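Local coordinates for ACYL carrier protein ACPA (Mycobacterium tuberculosis, PDB 2CGQ), which probably carries acyl groups as thioesters on a phosphopantetheine arm, as other acyl carrier proteins do, at residues A[29-34]-A[67-72]. Sequence-based numbering, arbitrary orientation.
Sequences EAINAT and TELEDE
Two long helices of an acyl carrier protein bundle, 27-39 and 59-73, face each other here through Thr34 and the Glu68–Leu69–Glu72 side of the second helix, their short segments inclined at 136° with axes 10.9 Å apart. Thr34 suits this buried place because its hydroxyl takes the carboxylate of Glu72 while its methyl packs on Glu68 and Leu69. OG1 donates to Glu72 OE2 over 2.6 Å, meeting the syn side of the carboxylate 18° out of its plane. Glu72 spans the gap because CG stands anti to the backbone N (chi1 -179°) and the chain continues extended. A water donates to Glu72 OE1 and also to Ala30 O; the small Ala30 CB lies 4.0 Å from that same OE1. In one of two modelled conformers of Glu68, its CG lies 3.7 Å from Thr34 CG2, and its OE1 pairs with Arg37. On the inner side, Leu69 CD2 reaches Ile31 CG1 at 4.2 Å, the side chains crossing at about a right angle; branched and apolar, they suit the buried face shared with helix 88-96. Both touch Val91 there, joining three helices in the apolar interior, as in the four-helix fold of acyl carrier proteins.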
loop_
_atom_site.group_PDB
_atom_site.type_symbol
_atom_site.label_atom_id
_atom_site.label_comp_id
_atom_site.label_asym_id
_atom_site.label_seq_id
_atom_site.Cartn_x
_atom_site.Cartn_y
_atom_site.Cartn_z
ATOM N N GLU A 29 4.145 -4.004 -9.234
ATOM C CA GLU A 29 2.953 -3.961 -10.094
ATOM C C GLU A 29 1.721 -4.478 -9.375
ATOM O O GLU A 29 0.629 -3.929 -9.521
ATOM C CB GLU A 29 3.161 -4.761 -11.383
ATOM C CG GLU A 29 3.982 -4.005 -12.402
ATOM C CD GLU A 29 4.246 -4.850 -13.642
ATOM O OE1 GLU A 29 5.432 -5.210 -13.878
ATOM O OE2 GLU A 29 3.248 -5.216 -14.319
ATOM N N ALA A 30 1.892 -5.559 -8.624
ATOM C CA ALA A 30 0.814 -6.107 -7.814
ATOM C C ALA A 30 0.379 -5.156 -6.723
ATOM O O ALA A 30 -0.817 -5.001 -6.450
ATOM C CB ALA A 30 1.235 -7.408 -7.214
ATOM N N ILE A 31 1.339 -4.484 -6.081
ATOM C CA ILE A 31 0.955 -3.543 -5.026
ATOM C C ILE A 31 0.186 -2.389 -5.648
ATOM O O ILE A 31 -0.817 -1.931 -5.083
ATOM C CB ILE A 31 2.176 -3.081 -4.206
ATOM C CG1 ILE A 31 2.726 -4.282 -3.407
ATOM C CG2 ILE A 31 1.815 -1.909 -3.334
ATOM C CD1 ILE A 31 4.128 -4.020 -2.806
ATOM N N ASN A 32 0.643 -1.914 -6.816
ATOM C CA ASN A 32 -0.045 -0.833 -7.533
ATOM C C ASN A 32 -1.451 -1.224 -7.883
ATOM O O ASN A 32 -2.381 -0.433 -7.697
ATOM C CB ASN A 32 0.691 -0.437 -8.811
ATOM C CG ASN A 32 2.039 0.152 -8.552
ATOM O OD1 ASN A 32 2.371 0.572 -7.415
ATOM N ND2 ASN A 32 2.840 0.231 -9.616
ATOM N N ALA A 33 -1.625 -2.444 -8.386
ATOM C CA ALA A 33 -2.977 -2.946 -8.733
ATOM C C ALA A 33 -3.897 -2.943 -7.500
ATOM O O ALA A 33 -5.059 -2.561 -7.629
ATOM C CB ALA A 33 -2.886 -4.331 -9.315
ATOM N N THR A 34 -3.379 -3.354 -6.337
ATOM C CA THR A 34 -4.178 -3.387 -5.096
ATOM C C THR A 34 -4.553 -1.960 -4.694
ATOM O O THR A 34 -5.709 -1.655 -4.312
ATOM C CB THR A 34 -3.381 -4.130 -3.998
ATOM O OG1 THR A 34 -3.251 -5.526 -4.431
ATOM C CG2 THR A 34 -4.071 -4.036 -2.620
ATOM N N THR A 67 -4.431 -4.755 5.273
ATOM C CA THR A 67 -5.041 -6.052 5.408
ATOM C C THR A 67 -5.102 -6.796 4.045
ATOM O O THR A 67 -4.833 -8.018 3.970
ATOM C CB THR A 67 -6.395 -5.950 6.124
ATOM O OG1 THR A 67 -7.317 -5.133 5.378
ATOM C CG2 THR A 67 -6.237 -5.412 7.556
ATOM N N GLU A 68 -5.493 -6.084 2.963
ATOM C CA GLU A 68 -5.431 -6.691 1.620
ATOM C C GLU A 68 -4.038 -7.248 1.285
ATOM O O GLU A 68 -3.924 -8.334 0.703
ATOM C CB GLU A 68 -5.943 -5.736 0.528
ATOM C CG GLU A 68 -6.219 -6.417 -0.817
ATOM C CD GLU A 68 -7.261 -5.718 -1.710
ATOM O OE1 GLU A 68 -7.225 -5.936 -2.950
ATOM O OE2 GLU A 68 -8.118 -4.981 -1.167
ATOM N N LEU A 69 -2.987 -6.481 1.543
ATOM C CA LEU A 69 -1.639 -6.931 1.286
ATOM C C LEU A 69 -1.225 -8.087 2.178
ATOM O O LEU A 69 -0.629 -9.075 1.700
ATOM C CB LEU A 69 -0.651 -5.783 1.469
ATOM C CG LEU A 69 -0.774 -4.641 0.444
ATOM C CD1 LEU A 69 0.180 -3.542 0.863
ATOM C CD2 LEU A 69 -0.498 -5.112 -0.899
ATOM N N GLU A 70 -1.622 -8.031 3.456
ATOM C CA GLU A 70 -1.365 -9.208 4.315
ATOM C C GLU A 70 -2.012 -10.480 3.752
ATOM O O GLU A 70 -1.397 -11.557 3.679
ATOM C CB GLU A 70 -1.920 -8.953 5.736
ATOM C CG GLU A 70 -1.110 -7.886 6.509
ATOM C CD GLU A 70 -1.561 -7.740 7.977
ATOM O OE1 GLU A 70 -2.798 -7.860 8.235
ATOM O OE2 GLU A 70 -0.694 -7.473 8.868
ATOM N N ASP A 71 -3.247 -10.354 3.291
ATOM C CA ASP A 71 -3.910 -11.509 2.717
ATOM C C ASP A 71 -3.333 -11.906 1.349
ATOM O O ASP A 71 -3.269 -13.093 1.024
ATOM C CB ASP A 71 -5.414 -11.231 2.565
ATOM C CG ASP A 71 -6.183 -11.356 3.894
ATOM O OD1 ASP A 71 -5.737 -12.158 4.751
ATOM O OD2 ASP A 71 -7.242 -10.690 4.050
ATOM N N GLU A 72 -3.024 -10.910 0.521
ATOM C CA GLU A 72 -2.542 -11.147 -0.855
ATOM C C GLU A 72 -1.205 -11.831 -0.859
ATOM O O GLU A 72 -0.948 -12.732 -1.652
ATOM C CB GLU A 72 -2.444 -9.838 -1.631
ATOM C CG GLU A 72 -1.963 -10.010 -3.069
ATOM C CD GLU A 72 -2.048 -8.725 -3.878
ATOM O OE1 GLU A 72 -1.857 -8.806 -5.123
ATOM O OE2 GLU A 72 -2.287 -7.644 -3.254
HETATM O O HOH W 1 -2.475 -7.201 -7.013
HETATM O O HOH W 2 -5.378 -7.030 -4.200
#